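PDB 5M0T: alpha-ketoglutarate-dependent non-heme iron oxygenase EasH from Aspergillus japonicus, which probably uses iron(II), 2-oxoglutarate and dioxygen to carry out an oxidative step in the biosynthesis of the ergot alkaloid cycloclavine. Local coordinates for residues Ala23-Gln26 with Val27-Glu30; Glu95-His98 with Gly99-Arg103; Ser65-Glu68 with Ser69-Gly73; Ser84-Phe87 with Arg88-Met92. All blocks are in the same frame, centred on the assembly; numbering follows the deposited sequence.

In the fold
Each contact is a short piece of helix around the iron- and 2-oxoglutarate-binding beta fold of a PhyH-type oxygenase. In chain order they run contact 1 (helix 21-31), contact 3 (helix 66-71), contact 4 (helix 85-91) and contact 2 (helix 95-105). Contacts 1 and 2, with centres about 12 Å apart, pack side by side. Contact 4, which precedes contact 2 in the chain, lies about 16 Å from it between centres, joined by a probable hydrogen bond from His98 to Met92 O. Contact 3 stands 26 to 30 Å from the others, centre to centre, and alone includes a 2-oxoglutarate pocket residue, Leu71. Contacts 1, 2 and 4 are thus packing; contact 3 borders the active site.

Contact 1 of 4, residues Ala23-Gln26 with Val27-Glu30; sequences AIFQ and VLQE
Phe25 and Gln29, one helical turn apart, make the main side-chain contact of this stretch. Gln29 CG sits over one face of the Phe25 ring, 4.0 Å from the ring centroid and 28° off its normal, a CH-pi contact. The amide of Gln29 follows past the ring margin, its plane turned 36° from the ring and its NE2 3.3 Å from Phe25 CE2. Phe25 holds CG anti to its backbone N (chi1 -171°), which swings the ring to the side where the CG methylene of Gln29, one turn on, comes over its face. From another direction Leu28 CD2 approaches Phe25 CD1 at 4.1 Å, an apolar contact.

The polar side-chain link is slight: Gln26 NE2 gives a weak hydrogen bond of 3.5 Å to Glu30 OE2, the two extended chains running side by side. Glu30 has its stronger partner in Arg13, a salt bridge through OE1. Beneath these lie the i to i+4 backbone bonds, among them Gln29 N to Phe25 O at 3.0 Å.

Helix 21-31 is the crossover of the beta-alpha-beta unit between strands 14-16 and 33-37. Ile24, Val27 and Leu28, branched and apolar, turn to strands 33-37 and 201-205, while Ile24 and Phe25 also meet helix 95-105.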
loop_
_atom_site.group_PDB
_atom_site.type_symbol
_atom_site.label_atom_id
_atom_site.label_comp_id
_atom_site.label_asym_id
_atom_site.label_seq_id
_atom_site.Cartn_x
_atom_site.Cartn_y
_atom_site.Cartn_z
ATOM N N ALA A 23 23.494 -16.188 6.767
ATOM C CA ALA A 23 23.952 -16.128 8.147
ATOM C C ALA A 23 23.302 -14.975 8.896
ATOM O O ALA A 23 22.914 -15.131 10.035
ATOM C CB ALA A 23 25.462 -16.011 8.189
ATOM N N ILE A 24 23.157 -13.833 8.241
ATOM C CA ILE A 24 22.518 -12.662 8.851
ATOM C C ILE A 24 21.019 -12.907 9.054
ATOM O O ILE A 24 20.458 -12.551 10.118
ATOM C CB ILE A 24 22.775 -11.386 8.015
ATOM C CG1 ILE A 24 24.273 -11.062 8.060
ATOM C CG2 ILE A 24 21.964 -10.204 8.545
ATOM C CD1 ILE A 24 24.745 -10.048 7.056
ATOM N N PHE A 25 20.381 -13.529 8.060
ATOM C CA PHE A 25 18.970 -13.843 8.164
ATOM C C PHE A 25 18.650 -14.797 9.305
ATOM O O PHE A 25 17.592 -14.668 9.931
ATOM C CB PHE A 25 18.385 -14.386 6.862
ATOM C CG PHE A 25 16.875 -14.513 6.905
ATOM C CD1 PHE A 25 16.081 -13.364 6.981
ATOM C CD2 PHE A 25 16.257 -15.759 6.909
ATOM C CE1 PHE A 25 14.703 -13.458 7.042
ATOM C CE2 PHE A 25 14.881 -15.863 6.966
ATOM C CZ PHE A 25 14.095 -14.711 7.042
ATOM N N GLN A 26 19.560 -15.728 9.582
ATOM C CA GLN A 26 19.363 -16.698 10.654
ATOM C C GLN A 26 19.313 -16.028 12.039
ATOM O O GLN A 26 18.418 -16.321 12.822
ATOM C CB GLN A 26 20.449 -17.757 10.612
ATOM C CG GLN A 26 20.192 -18.939 11.512
ATOM C CD GLN A 26 21.299 -19.991 11.421
ATOM O OE1 GLN A 26 21.807 -20.303 10.341
ATOM N NE2 GLN A 26 21.670 -20.545 12.567
ATOM N N VAL A 27 20.266 -15.135 12.322
ATOM C CA VAL A 27 20.258 -14.388 13.584
ATOM C C VAL A 27 18.993 -13.512 13.688
ATOM O O VAL A 27 18.409 -13.385 14.760
ATOM C CB VAL A 27 21.525 -13.512 13.775
ATOM C CG1 VAL A 27 21.454 -12.750 15.101
ATOM C CG2 VAL A 27 22.784 -14.367 13.743
ATOM N N LEU A 28 18.576 -12.931 12.565
ATOM C CA LEU A 28 17.357 -12.123 12.500
ATOM C C LEU A 28 16.104 -12.933 12.866
ATOM O O LEU A 28 15.269 -12.455 13.617
ATOM C CB LEU A 28 17.205 -11.494 11.108
ATOM C CG LEU A 28 16.121 -10.440 10.938
ATOM C CD1 LEU A 28 16.458 -9.206 11.758
ATOM C CD2 LEU A 28 15.935 -10.069 9.472
ATOM N N GLN A 29 15.981 -14.152 12.348
ATOM C CA GLN A 29 14.892 -15.063 12.729
ATOM C C GLN A 29 14.899 -15.437 14.209
ATOM O O GLN A 29 13.851 -15.482 14.851
ATOM C CB GLN A 29 14.981 -16.375 11.958
ATOM C CG GLN A 29 14.619 -16.283 10.507
ATOM C CD GLN A 29 14.699 -17.644 9.820
ATOM O OE1 GLN A 29 15.704 -18.345 9.914
ATOM N NE2 GLN A 29 13.635 -18.019 9.128
ATOM N N GLU A 30 16.082 -15.753 14.727
ATOM C CA GLU A 30 16.226 -16.189 16.105
ATOM C C GLU A 30 16.054 -15.036 17.115
ATOM O O GLU A 30 15.432 -15.231 18.153
ATOM C CB GLU A 30 17.577 -16.886 16.294
ATOM C CG GLU A 30 17.654 -18.199 15.518
ATOM C CD GLU A 30 19.054 -18.812 15.420
ATOM O OE1 GLU A 30 20.053 -18.181 15.829
ATOM O OE2 GLU A 30 19.153 -19.951 14.911
#

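Contact 2 of 4, residues Glu95-His98 with Gly99-Arg103; sequences ELLH and GLCKR
Gly99 N donates to Glu95 O over 2.9 Å, and the next three backbone bonds continue the first turns of helix 95-105: Leu100 N to Leu96 O, Cys101 N to Leu97 O and Lys102 N to His98 O, the last at 3.0 Å. The polar end of His98 looks outside the turn: NE2 donates to Met92 O and ND1 is bonded to Tyr112 OH. Both ring nitrogens therefore have partners, and these bonds limit rotation of the imidazole.

Packing comes next. Leu97 CD2 stands 4.1 Å above the plane of the His98 ring, over its centre, and the same methyl lies 4.0 Å from Cys101 SG. Cys101 sets its sulfur anti to its carbonyl carbon (chi1 -67°), back along the helix toward Leu97. On another side Leu96 CD1 meets Leu100 CD1 at 3.9 Å, and this leucine pair extends toward Asp21 and Ile24 of helix 21-31. Lys102, in contrast, is exposed and runs its CG past His98 O at 3.3 Å.

Chemically, the turn joins apolar side chains suited to a buried helix face with one histidine whose two nitrogens are both bonded, so a polar ring is accommodated in the interior.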
loop_
_atom_site.group_PDB
_atom_site.type_symbol
_atom_site.label_atom_id
_atom_site.label_comp_id
_atom_site.label_asym_id
_atom_site.label_seq_id
_atom_site.Cartn_x
_atom_site.Cartn_y
_atom_site.Cartn_z
ATOM N N GLU A 95 23.147 -5.663 -2.961
ATOM C CA GLU A 95 22.861 -7.099 -2.950
ATOM C C GLU A 95 22.538 -7.676 -1.583
ATOM O O GLU A 95 21.690 -8.545 -1.491
ATOM C CB GLU A 95 23.992 -7.889 -3.621
ATOM C CG GLU A 95 23.816 -7.864 -5.136
ATOM C CD GLU A 95 25.091 -8.047 -5.940
ATOM O OE1 GLU A 95 26.027 -7.236 -5.780
ATOM O OE2 GLU A 95 25.136 -8.978 -6.777
ATOM N N LEU A 96 23.188 -7.204 -0.527
ATOM C CA LEU A 96 22.868 -7.694 0.810
ATOM C C LEU A 96 21.450 -7.263 1.247
ATOM O O LEU A 96 20.692 -8.075 1.767
ATOM C CB LEU A 96 23.917 -7.260 1.844
ATOM C CG LEU A 96 23.610 -7.694 3.281
ATOM C CD1 LEU A 96 23.516 -9.205 3.351
ATOM C CD2 LEU A 96 24.655 -7.189 4.250
ATOM N N LEU A 97 21.102 -6.000 1.022
ATOM C CA LEU A 97 19.761 -5.513 1.331
ATOM C C LEU A 97 18.706 -6.364 0.627
ATOM O O LEU A 97 17.754 -6.817 1.237
ATOM C CB LEU A 97 19.614 -4.038 0.929
ATOM C CG LEU A 97 18.299 -3.297 1.228
ATOM C CD1 LEU A 97 18.577 -1.833 1.587
ATOM C CD2 LEU A 97 17.310 -3.394 0.075
ATOM N N HIS A 98 18.896 -6.586 -0.659
ATOM C CA HIS A 98 17.932 -7.336 -1.444
ATOM C C HIS A 98 17.869 -8.816 -1.079
ATOM O O HIS A 98 16.794 -9.391 -1.086
ATOM C CB HIS A 98 18.204 -7.145 -2.929
ATOM C CG HIS A 98 17.849 -5.784 -3.411
ATOM N ND1 HIS A 98 16.543 -5.368 -3.534
ATOM C CD2 HIS A 98 18.617 -4.731 -3.761
ATOM C CE1 HIS A 98 16.519 -4.119 -3.957
ATOM N NE2 HIS A 98 17.764 -3.710 -4.100
ATOM N N GLY A 99 19.001 -9.424 -0.740
ATOM C CA GLY A 99 19.008 -10.822 -0.283
ATOM C C GLY A 99 18.178 -11.024 0.976
ATOM O O GLY A 99 17.411 -11.976 1.067
ATOM N N LEU A 100 18.328 -10.108 1.930
ATOM C CA LEU A 100 17.592 -10.158 3.194
ATOM C C LEU A 100 16.100 -9.883 3.013
ATOM O O LEU A 100 15.268 -10.566 3.624
ATOM C CB LEU A 100 18.186 -9.179 4.210
ATOM C CG LEU A 100 19.575 -9.549 4.719
ATOM C CD1 LEU A 100 20.301 -8.347 5.308
ATOM C CD2 LEU A 100 19.500 -10.663 5.732
ATOM N N CYS A 101 15.763 -8.906 2.171
ATOM C CA CYS A 101 14.360 -8.612 1.865
ATOM C C CYS A 101 13.663 -9.785 1.158
ATOM O O CYS A 101 12.519 -10.103 1.489
ATOM C CB CYS A 101 14.234 -7.333 1.043
ATOM S SG CYS A 101 14.699 -5.827 1.947
ATOM N N LYS A 102 14.346 -10.422 0.201
ATOM C CA LYS A 102 13.785 -11.589 -0.478
ATOM C C LYS A 102 13.460 -12.708 0.500
ATOM O O LYS A 102 12.433 -13.347 0.375
ATOM C CB LYS A 102 14.727 -12.126 -1.558
ATOM C CG LYS A 102 14.721 -11.306 -2.836
ATOM C CD LYS A 102 15.657 -11.901 -3.876
ATOM C CE LYS A 102 16.010 -10.891 -4.952
ATOM N NZ LYS A 102 17.268 -11.324 -5.617
ATOM N N ARG A 103 14.332 -12.926 1.479
ATOM C CA ARG A 103 14.104 -13.949 2.489
ATOM C C ARG A 103 12.997 -13.585 3.478
ATOM O O ARG A 103 12.218 -14.441 3.845
ATOM C CB ARG A 103 15.386 -14.250 3.250
ATOM C CG ARG A 103 16.323 -15.151 2.484
ATOM C CD ARG A 103 17.643 -15.321 3.203
ATOM N NE ARG A 103 18.727 -15.438 2.239
ATOM C CZ ARG A 103 18.954 -16.512 1.488
ATOM N NH1 ARG A 103 18.213 -17.623 1.597
ATOM N NH2 ARG A 103 19.968 -16.483 0.625
#

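Contact 3 of 4, residues Ser65-Glu68 with Ser69-Gly73; sequences SYQE and SYLAG
Tyr70 presents the edge of its ring to the face of Tyr66 in a T-shaped pair, with centroids 5.3 Å apart and planes at 73°. The leading atom is Tyr70 CE2, which lies 3.6 Å from Tyr66 CZ. The torsions bring the rings together from successive turns: Tyr66 has CG anti to the backbone N (chi1 -158°), whereas Tyr70 has CG anti to its carbonyl carbon (chi1 -69°).

On another side of the helix, Leu71 sets its CB 3.3 Å from Gln67 O. Gln67 O accepts a hydrogen bond of 3.0 Å from Leu71 N, and a weak one comes to Gln67 O from Tyr70 N. Ala72 N closes the helix on Glu68 O, and Gly73 beyond it adopts positive phi, a conformation suited to glycine.

At the other end Ser65 is the N-cap, its OG weakly accepting from Glu68 N at 3.4 Å. The carboxylate of Glu68 is anchored outside the turn by Trp59 NE1 and the backbone N of Gln63 and Gly62. Tyr66, Gln67 and Leu71 also pack on Val269 and Leu276 of the second subunit.

Gln129 of the pocket bonds to Tyr70 O. Leu71 touches 2-oxoglutarate and offers an apolar surface to the cosubstrate, while Tyr70, backed by Tyr66, lies against the ring of His132, an iron ligand, and so probably helps to hold it in place.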
loop_
_atom_site.group_PDB
_atom_site.type_symbol
_atom_site.label_atom_id
_atom_site.label_comp_id
_atom_site.label_asym_id
_atom_site.label_seq_id
_atom_site.Cartn_x
_atom_site.Cartn_y
_atom_site.Cartn_z
ATOM N N SER A 65 -0.403 13.239 14.074
ATOM C CA SER A 65 -0.237 11.896 13.483
ATOM C C SER A 65 0.586 10.945 14.371
ATOM O O SER A 65 1.158 11.354 15.388
ATOM C CB SER A 65 0.406 12.004 12.089
ATOM O OG SER A 65 1.732 12.507 12.150
ATOM N N TYR A 66 0.627 9.674 13.966
ATOM C CA TYR A 66 1.493 8.654 14.588
ATOM C C TYR A 66 2.973 9.034 14.433
ATOM O O TYR A 66 3.753 8.885 15.381
ATOM C CB TYR A 66 1.229 7.267 13.965
ATOM C CG TYR A 66 1.627 6.065 14.811
ATOM C CD1 TYR A 66 0.923 5.755 15.987
ATOM C CD2 TYR A 66 2.668 5.207 14.417
ATOM C CE1 TYR A 66 1.259 4.652 16.756
ATOM C CE2 TYR A 66 3.016 4.109 15.191
ATOM C CZ TYR A 66 2.298 3.832 16.352
ATOM O OH TYR A 66 2.611 2.746 17.135
ATOM N N GLN A 67 3.339 9.522 13.242
ATOM C CA GLN A 67 4.693 10.025 12.966
ATOM C C GLN A 67 5.134 11.035 14.034
ATOM O O GLN A 67 6.187 10.874 14.656
ATOM C CB GLN A 67 4.778 10.689 11.572
ATOM C CG GLN A 67 5.076 9.753 10.417
ATOM C CD GLN A 67 3.930 8.839 10.042
ATOM O OE1 GLN A 67 2.840 8.885 10.619
ATOM N NE2 GLN A 67 4.175 7.992 9.046
ATOM N N GLU A 68 4.310 12.057 14.251
ATOM C CA GLU A 68 4.624 13.110 15.221
ATOM C C GLU A 68 4.841 12.639 16.677
ATOM O O GLU A 68 5.680 13.215 17.379
ATOM C CB GLU A 68 3.579 14.234 15.175
ATOM C CG GLU A 68 3.861 15.369 16.162
ATOM C CD GLU A 68 3.352 16.718 15.702
ATOM O OE1 GLU A 68 3.576 17.066 14.526
ATOM O OE2 GLU A 68 2.756 17.444 16.524
ATOM N N SER A 69 4.104 11.616 17.115
ATOM C CA SER A 69 4.229 11.105 18.491
ATOM C C SER A 69 5.631 10.545 18.810
ATOM O O SER A 69 6.136 10.746 19.925
ATOM C CB SER A 69 3.153 10.053 18.773
ATOM O OG SER A 69 1.884 10.661 18.920
ATOM N N TYR A 70 6.245 9.875 17.826
ATOM C CA TYR A 70 7.621 9.323 17.948
ATOM C C TYR A 70 8.769 10.242 17.446
ATOM O O TYR A 70 9.909 10.094 17.906
ATOM C CB TYR A 70 7.706 7.937 17.244
ATOM C CG TYR A 70 6.913 6.888 17.980
ATOM C CD1 TYR A 70 7.307 6.456 19.248
ATOM C CD2 TYR A 70 5.731 6.371 17.449
ATOM C CE1 TYR A 70 6.572 5.518 19.958
ATOM C CE2 TYR A 70 4.985 5.426 18.151
ATOM C CZ TYR A 70 5.397 5.012 19.408
ATOM O OH TYR A 70 4.662 4.068 20.089
ATOM N N LEU A 71 8.477 11.170 16.522
ATOM C CA LEU A 71 9.512 12.012 15.862
ATOM C C LEU A 71 9.643 13.483 16.342
ATOM O O LEU A 71 10.488 14.220 15.825
ATOM C CB LEU A 71 9.325 11.986 14.330
ATOM C CG LEU A 71 9.477 10.620 13.640
ATOM C CD1 LEU A 71 8.992 10.691 12.200
ATOM C CD2 LEU A 71 10.915 10.117 13.699
ATOM N N ALA A 72 8.837 13.907 17.317
ATOM C CA ALA A 72 9.004 15.239 17.925
ATOM C C ALA A 72 10.351 15.305 18.671
ATOM O O ALA A 72 10.771 14.318 19.288
ATOM C CB ALA A 72 7.841 15.555 18.872
ATOM N N GLY A 73 11.029 16.452 18.581
ATOM C CA GLY A 73 12.353 16.664 19.203
ATOM C C GLY A 73 13.575 16.238 18.386
ATOM O O GLY A 73 14.712 16.559 18.755
#

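Contact 4 of 4, residues Ser84-Phe87 with Arg88-Met92; sequences SKLF and RDELM
Leu86 O is gripped by two backbone donors, Glu90 N at 3.0 Å and Leu91 N at 3.1 Å. Leu91 N arrives nearly head-on to the carbonyl, whereas Glu90 N lies 39° out of the carbonyl plane. Bonding to the fifth residue recurs in Met92 N to Phe87 O, and together these mark a wider pi-type turn. Ser84, just before the helix, is its N-cap; its OG accepts Phe87 N and also bonds to Glu51.

On the outer side Lys85 NZ forms a salt bridge of 2.9 Å with Asp89 OD2. The lysine's terminal bend (chi4 49°) brings the ammonium there. Arg88 lays one guanidinium face over Lys85 CA, 3.3 Å from the plane, while its NH1 bonds to Pro81 O.

Inward, Met92 SD lies 4.8 Å from the centroid of the Phe87 ring, oblique to it, a Met-aromatic contact, and Met92 CE touches Phe87 CZ at 3.7 Å. Leu91 CD1 packs on Phe87 CD2 at 3.9 Å, and Leu91 CG lies 4.0 Å from Leu86 CD2.

Helix 85-91 lies against the main sheet: Phe87, Leu91 and Met92 pack on strand 222-231, and Phe87 also on strand 112-122. Leu86 meets helix 42-52, where Glu90 forms a salt bridge with Arg47.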
loop_
_atom_site.group_PDB
_atom_site.type_symbol
_atom_site.label_atom_id
_atom_site.label_comp_id
_atom_site.label_asym_id
_atom_site.label_seq_id
_atom_site.Cartn_x
_atom_site.Cartn_y
_atom_site.Cartn_z
ATOM N N SER A 84 19.736 12.288 -2.456
ATOM C CA SER A 84 20.970 11.487 -2.414
ATOM C C SER A 84 21.134 10.513 -3.590
ATOM O O SER A 84 20.386 9.541 -3.724
ATOM C CB SER A 84 21.037 10.701 -1.108
ATOM O OG SER A 84 22.249 9.978 -1.016
ATOM N N LYS A 85 22.137 10.786 -4.420
ATOM C CA LYS A 85 22.540 9.911 -5.518
ATOM C C LYS A 85 23.024 8.568 -4.989
ATOM O O LYS A 85 22.696 7.519 -5.558
ATOM C CB LYS A 85 23.638 10.581 -6.365
ATOM C CG LYS A 85 23.919 9.911 -7.711
ATOM C CD LYS A 85 24.896 10.746 -8.529
ATOM C CE LYS A 85 25.483 9.952 -9.687
ATOM N NZ LYS A 85 24.445 9.244 -10.486
ATOM N N LEU A 86 23.782 8.606 -3.897
ATOM C CA LEU A 86 24.263 7.397 -3.244
ATOM C C LEU A 86 23.098 6.508 -2.759
ATOM O O LEU A 86 23.190 5.277 -2.820
ATOM C CB LEU A 86 25.208 7.763 -2.092
ATOM C CG LEU A 86 25.955 6.615 -1.386
ATOM C CD1 LEU A 86 27.351 7.075 -0.943
ATOM C CD2 LEU A 86 25.166 6.021 -0.206
ATOM N N PHE A 87 22.009 7.121 -2.299
ATOM C CA PHE A 87 20.811 6.368 -1.921
ATOM C C PHE A 87 20.198 5.689 -3.157
ATOM O O PHE A 87 19.987 4.480 -3.185
ATOM C CB PHE A 87 19.782 7.295 -1.260
ATOM C CG PHE A 87 18.643 6.582 -0.636
ATOM C CD1 PHE A 87 17.548 6.186 -1.397
ATOM C CD2 PHE A 87 18.648 6.322 0.722
ATOM C CE1 PHE A 87 16.496 5.502 -0.815
ATOM C CE2 PHE A 87 17.595 5.655 1.310
ATOM C CZ PHE A 87 16.516 5.236 0.545
ATOM N N ARG A 88 19.912 6.503 -4.167
ATOM C CA ARG A 88 19.320 6.036 -5.412
ATOM C C ARG A 88 20.094 4.898 -6.091
ATOM O O ARG A 88 19.484 3.938 -6.512
ATOM C CB ARG A 88 19.180 7.201 -6.392
ATOM C CG ARG A 88 18.085 8.191 -6.025
ATOM C CD ARG A 88 17.776 9.110 -7.199
ATOM N NE ARG A 88 18.940 9.876 -7.652
ATOM C CZ ARG A 88 19.432 10.968 -7.067
ATOM N NH1 ARG A 88 18.897 11.463 -5.951
ATOM N NH2 ARG A 88 20.494 11.557 -7.605
ATOM N N ASP A 89 21.421 5.019 -6.167
ATOM C CA ASP A 89 22.275 4.134 -6.992
ATOM C C ASP A 89 22.989 3.018 -6.222
ATOM O O ASP A 89 23.101 1.910 -6.729
ATOM C CB ASP A 89 23.345 4.955 -7.706
ATOM C CG ASP A 89 22.777 6.005 -8.640
ATOM O OD1 ASP A 89 21.543 6.106 -8.788
ATOM O OD2 ASP A 89 23.596 6.746 -9.240
ATOM N N GLU A 90 23.493 3.312 -5.024
ATOM C CA GLU A 90 24.277 2.344 -4.252
ATOM C C GLU A 90 23.385 1.536 -3.307
ATOM O O GLU A 90 23.352 0.316 -3.387
ATOM C CB GLU A 90 25.429 3.041 -3.507
ATOM C CG GLU A 90 26.269 3.936 -4.428
ATOM C CD GLU A 90 27.612 4.404 -3.855
ATOM O OE1 GLU A 90 28.252 3.685 -3.053
ATOM O OE2 GLU A 90 28.051 5.507 -4.239
ATOM N N LEU A 91 22.625 2.214 -2.456
ATOM C CA LEU A 91 21.792 1.531 -1.452
ATOM C C LEU A 91 20.576 0.794 -2.034
ATOM O O LEU A 91 20.282 -0.340 -1.627
ATOM C CB LEU A 91 21.333 2.507 -0.376
ATOM C CG LEU A 91 22.475 3.116 0.432
ATOM C CD1 LEU A 91 21.925 4.219 1.326
ATOM C CD2 LEU A 91 23.203 2.052 1.252
ATOM N N MET A 92 19.879 1.415 -2.981
ATOM C CA MET A 92 18.727 0.772 -3.602
ATOM C C MET A 92 19.095 -0.384 -4.555
ATOM O O MET A 92 18.190 -1.099 -5.000
ATOM C CB MET A 92 17.822 1.795 -4.306
ATOM C CG MET A 92 17.028 2.698 -3.364
ATOM S SD MET A 92 16.014 1.823 -2.140
ATOM C CE MET A 92 17.112 1.778 -0.717
#